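Local coordinates for protein glutathione s-transferase I (Zea mays, PDB 1AXD) that probably detoxifies herbicides as a maize glutathione S-transferase, joining the thiol of glutathione to electrophilic compounds, and is captured here with bound lactoylglutathione, at residues K4-V9 / V31-A36; Q53-Q58 / R68-Y73. One frame throughout, in Å; residues are numbered along the deposited sequence.

Contact 1: residues K4-V9 / V31-A36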
# COMPACT_ATOMS: atom_id res chain seq x y z
N LYS A 4 8.09 2.56 -21.37
CA LYS A 4 9.41 2.85 -20.82
C LYS A 4 9.33 2.83 -19.33
O LYS A 4 8.53 3.57 -18.77
CB LYS A 4 9.92 4.24 -21.24
CG LYS A 4 9.64 4.64 -22.68
CD LYS A 4 10.24 3.69 -23.67
CE LYS A 4 9.78 4.02 -25.07
NZ LYS A 4 10.14 2.93 -26.03
N LEU A 5 10.12 1.98 -18.68
CA LEU A 5 10.15 1.89 -17.23
C LEU A 5 11.32 2.73 -16.76
O LEU A 5 12.45 2.44 -17.13
CB LEU A 5 10.30 0.43 -16.78
CG LEU A 5 10.31 0.08 -15.29
CD1 LEU A 5 8.98 0.49 -14.61
CD2 LEU A 5 10.52 -1.44 -15.18
N TYR A 6 11.05 3.77 -15.98
CA TYR A 6 12.09 4.66 -15.50
C TYR A 6 12.67 4.31 -14.18
O TYR A 6 11.94 4.15 -13.22
CB TYR A 6 11.54 6.08 -15.47
CG TYR A 6 11.18 6.61 -16.83
CD1 TYR A 6 12.17 7.08 -17.68
CD2 TYR A 6 9.86 6.65 -17.27
CE1 TYR A 6 11.87 7.58 -18.93
CE2 TYR A 6 9.54 7.15 -18.53
CZ TYR A 6 10.56 7.62 -19.35
OH TYR A 6 10.31 8.17 -20.58
N GLY A 7 14.00 4.21 -14.13
CA GLY A 7 14.68 3.88 -12.89
C GLY A 7 15.90 3.01 -13.11
O GLY A 7 15.99 2.33 -14.11
N ALA A 8 16.82 3.04 -12.16
CA ALA A 8 18.04 2.23 -12.23
C ALA A 8 17.75 0.84 -11.71
O ALA A 8 17.26 0.71 -10.60
CB ALA A 8 19.15 2.90 -11.40
N VAL A 9 18.14 -0.20 -12.46
CA VAL A 9 17.89 -1.61 -12.09
C VAL A 9 18.32 -2.04 -10.70
O VAL A 9 17.94 -3.11 -10.27
CB VAL A 9 18.52 -2.60 -13.11
CG1 VAL A 9 18.12 -2.24 -14.54
CG2 VAL A 9 20.05 -2.62 -12.96
N VAL A 31 14.86 2.72 -18.47
CA VAL A 31 15.58 3.95 -18.73
C VAL A 31 16.18 4.35 -17.40
O VAL A 31 15.45 4.79 -16.53
CB VAL A 31 14.61 5.03 -19.26
CG1 VAL A 31 15.30 6.40 -19.40
CG2 VAL A 31 14.04 4.59 -20.61
N PRO A 32 17.48 4.09 -17.20
CA PRO A 32 18.13 4.44 -15.94
C PRO A 32 18.06 5.90 -15.60
O PRO A 32 18.07 6.73 -16.49
CB PRO A 32 19.57 3.98 -16.16
CG PRO A 32 19.74 4.05 -17.64
CD PRO A 32 18.44 3.46 -18.11
N ILE A 33 17.92 6.19 -14.30
CA ILE A 33 17.86 7.54 -13.79
C ILE A 33 19.02 7.65 -12.85
O ILE A 33 19.12 6.85 -11.93
CB ILE A 33 16.54 7.80 -13.04
CG1 ILE A 33 15.35 7.60 -13.99
CG2 ILE A 33 16.52 9.21 -12.43
CD1 ILE A 33 15.19 8.67 -15.04
N ASN A 34 19.91 8.60 -13.10
CA ASN A 34 21.09 8.78 -12.27
C ASN A 34 20.76 9.68 -11.12
O ASN A 34 20.22 10.76 -11.33
CB ASN A 34 22.21 9.38 -13.12
CG ASN A 34 23.54 9.41 -12.41
OD1 ASN A 34 23.69 8.90 -11.31
ND2 ASN A 34 24.51 10.03 -13.04
N PHE A 35 21.00 9.21 -9.90
CA PHE A 35 20.71 10.02 -8.74
C PHE A 35 21.86 10.95 -8.50
O PHE A 35 21.65 12.03 -7.97
CB PHE A 35 20.46 9.15 -7.49
CG PHE A 35 19.09 8.51 -7.44
CD1 PHE A 35 18.04 8.99 -8.23
CD2 PHE A 35 18.84 7.43 -6.60
CE1 PHE A 35 16.77 8.39 -8.17
CE2 PHE A 35 17.59 6.84 -6.54
CZ PHE A 35 16.55 7.32 -7.32
N ALA A 36 23.06 10.58 -8.94
CA ALA A 36 24.24 11.41 -8.76
C ALA A 36 24.10 12.80 -9.39
O ALA A 36 24.68 13.75 -8.87
CB ALA A 36 25.46 10.69 -9.29
O HOH W 1 17.06 5.35 -10.44
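Two groups of segment 4-9 reach Val31 O: Gly7 N donates an almost straight hydrogen bond of 2.9 Å (175° at the hydrogen), and Tyr6 CA adds a CA-H...O contact at 3.5 Å. The shorter bond from Val31 N to Leu5 O, 2.8 Å, belongs to the pairing of two parallel strands, 3-6 and 28-31, at one edge of the four-stranded sheet of this chain; the bond from Gly7 lies just past the end of strand 3-6. Helix 14-24 connects them, giving the beta-alpha-beta unit that opens the thioredoxin-like domain of glutathione S-transferases. Tyr6 and Val31 face each other in the bridge and send their side chains to the same face, where they lie side by side. Val31 CG1 is turned anti to its own backbone N (chi1 174°), which brings it against the ring at Tyr6 CD1, 3.6 Å away, and CE1, while CG2 extends toward Lys4 CB. Ile33 CD1 comes obliquely to the same ring from further along the chain. At its far end the ring carries a hydroxyl that is hydrogen-bonded to Gln58, and Arg48 makes a cation-pi contact with the ring itself. Putting an alanine at Tyr6 would probably leave Val31 CG1 and Ile33 CD1 without the ring they pack on and Gln58 OE1 without its hydroxyl partner. Beyond the bridge the two segments stay close without strand pairing. Gly7 adopts backbone angles at which a CB would be jammed against Tyr6 O, and Ile33 CG1 packs on Gly7 N at 3.7 Å; Pro32 CA makes a CA-H...O contact with Gly7 O. Past this point a water spans the gap, accepting from Ala8 N at 2.9 Å and donating to Ile33 O at 3.0 Å.

Contact 2: residues Q53-Q58 / R68-Y73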
# COMPACT_ATOMS: atom_id res chain seq x y z
N GLN A 53 10.66 10.73 -7.92
CA GLN A 53 11.32 9.49 -7.55
C GLN A 53 11.05 8.41 -8.54
O GLN A 53 10.29 8.64 -9.47
CB GLN A 53 10.95 9.06 -6.13
CG GLN A 53 9.48 8.88 -5.87
CD GLN A 53 9.15 8.75 -4.38
OE1 GLN A 53 8.05 8.35 -4.04
NE2 GLN A 53 10.08 9.09 -3.51
N VAL A 54 11.73 7.28 -8.40
CA VAL A 54 11.54 6.14 -9.30
C VAL A 54 10.94 5.02 -8.52
O VAL A 54 11.20 4.92 -7.33
CB VAL A 54 12.89 5.68 -9.93
CG1 VAL A 54 13.49 6.79 -10.81
CG2 VAL A 54 13.89 5.26 -8.84
N PRO A 55 10.21 4.11 -9.18
CA PRO A 55 9.91 4.04 -10.61
C PRO A 55 8.85 4.95 -11.15
O PRO A 55 8.11 5.54 -10.37
CB PRO A 55 9.49 2.59 -10.79
CG PRO A 55 8.71 2.35 -9.54
CD PRO A 55 9.60 2.96 -8.47
N ALA A 56 8.78 5.02 -12.47
CA ALA A 56 7.81 5.79 -13.22
C ALA A 56 7.62 5.03 -14.53
O ALA A 56 8.60 4.53 -15.07
CB ALA A 56 8.34 7.21 -13.48
N LEU A 57 6.38 4.86 -14.99
CA LEU A 57 6.13 4.15 -16.25
C LEU A 57 5.40 5.01 -17.25
O LEU A 57 4.54 5.80 -16.87
CB LEU A 57 5.31 2.86 -16.02
CG LEU A 57 5.14 1.98 -17.27
CD1 LEU A 57 6.23 0.91 -17.33
CD2 LEU A 57 3.76 1.31 -17.27
N GLN A 58 5.74 4.86 -18.52
CA GLN A 58 5.10 5.62 -19.58
C GLN A 58 4.59 4.73 -20.65
O GLN A 58 5.37 3.97 -21.22
CB GLN A 58 6.06 6.63 -20.18
CG GLN A 58 5.44 7.44 -21.31
CD GLN A 58 6.46 8.31 -22.02
OE1 GLN A 58 7.62 8.37 -21.64
NE2 GLN A 58 6.01 9.00 -23.06
N ARG A 68 3.63 -0.52 -7.01
CA ARG A 68 2.48 -1.42 -7.01
C ARG A 68 1.37 -0.98 -7.93
O ARG A 68 0.67 -1.83 -8.46
CB ARG A 68 2.00 -1.67 -5.59
CG ARG A 68 3.08 -2.34 -4.76
CD ARG A 68 2.84 -2.25 -3.26
NE ARG A 68 4.01 -2.71 -2.51
CZ ARG A 68 5.01 -1.93 -2.11
NH1 ARG A 68 4.99 -0.63 -2.39
NH2 ARG A 68 6.03 -2.44 -1.43
N ALA A 69 1.23 0.32 -8.19
CA ALA A 69 0.21 0.78 -9.11
C ALA A 69 0.64 0.38 -10.51
O ALA A 69 -0.18 -0.13 -11.26
CB ALA A 69 0.02 2.30 -9.01
N ILE A 70 1.92 0.56 -10.83
CA ILE A 70 2.46 0.19 -12.15
C ILE A 70 2.31 -1.29 -12.41
O ILE A 70 2.14 -1.68 -13.56
CB ILE A 70 3.96 0.55 -12.25
CG1 ILE A 70 4.13 2.08 -12.17
CG2 ILE A 70 4.55 -0.00 -13.57
CD1 ILE A 70 5.56 2.52 -12.02
N CYS A 71 2.36 -2.09 -11.35
CA CYS A 71 2.22 -3.53 -11.44
C CYS A 71 0.81 -3.92 -11.79
O CYS A 71 0.63 -4.68 -12.72
CB CYS A 71 2.63 -4.19 -10.11
SG CYS A 71 4.36 -3.93 -9.54
N LYS A 72 -0.19 -3.39 -11.10
CA LYS A 72 -1.57 -3.74 -11.42
C LYS A 72 -1.89 -3.37 -12.83
O LYS A 72 -2.65 -4.06 -13.47
CB LYS A 72 -2.55 -3.07 -10.46
CG LYS A 72 -2.33 -3.39 -9.01
CD LYS A 72 -3.46 -2.85 -8.14
CE LYS A 72 -3.12 -2.93 -6.64
NZ LYS A 72 -1.99 -2.04 -6.21
N TYR A 73 -1.33 -2.28 -13.33
CA TYR A 73 -1.58 -1.86 -14.70
C TYR A 73 -1.02 -2.82 -15.73
O TYR A 73 -1.70 -3.12 -16.70
CB TYR A 73 -1.00 -0.48 -14.94
CG TYR A 73 -1.13 -0.00 -16.36
CD1 TYR A 73 -2.33 0.52 -16.83
CD2 TYR A 73 -0.04 -0.01 -17.23
CE1 TYR A 73 -2.44 1.03 -18.10
CE2 TYR A 73 -0.14 0.50 -18.51
CZ TYR A 73 -1.34 1.02 -18.93
OH TYR A 73 -1.44 1.58 -20.18
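Pro55, which follows a cis peptide bond, turns its ring to helix 67-78, and its CG meets Ile70 CD1 at 4.0 Å. A cis-proline at this place is a hallmark of the thioredoxin-like fold, and the residue before it, Val54, uses its backbone to hydrogen-bond the bound peptide. At Ala56 the methyl group points away from the helix, to the face where it touches Tyr6, so what Ile70 meets here is main chain: CD1 sits 4.1 Å from Ala56 N and 3.9 Å from Leu57 N. Leu57 turns back toward the helix and carries most of the remaining contact. Its CB rests against Ile70 CG2 at 3.8 Å, the two side chains crossing at a slant; both methyls of the isoleucine touch Leu57, and CD1 reaches back to the proline as well. With CG anti to the backbone N (chi1 -174°), Leu57 CD2 is carried on to Tyr73 CD2, 4.0 Å away, and the leucine runs roughly at right angles to the tyrosine. The hydroxyl of Tyr73 bonds to Asp59, beyond this hydrocarbon patch. Every touching residue is buried, and the side chains meet through hydrocarbon alone, helix against strand 56-58 and the loop before it. The axes of strand 56-58 and helix segment 68-73 run 9.1 Å apart and 32° from parallel; Cys17 of helix 14-24 also touches Pro55 and Ile70, Leu5 of strand 3-6 lies against Leu57, and Leu64 of strand 62-65 packs on Ile70 and Tyr73.

Overall arrangement
Contacts 1 and 2 have centres about 13 Å apart and share one sheet, in which strands 3-6 and 56-59 are antiparallel neighbours. Contact 1 pairs strand 3-6 with the edge strand 28-31, and contact 2 lays helix 67-78 on strand 56-59. They join directly: Tyr6 N lies 2.7 Å from Ala56 O, a probable hydrogen bond that the tyrosine hydroxyl supplements, while Phe35 CZ packs on Val54 CG2 at 3.7 Å. That last pair borders the glutathione site. Phe35 packs on the backbone of the bound peptide, and Gln53 NE2 joins Val54 in hydrogen-bonding that backbone, so each contact contributes a loop to the ligand pocket.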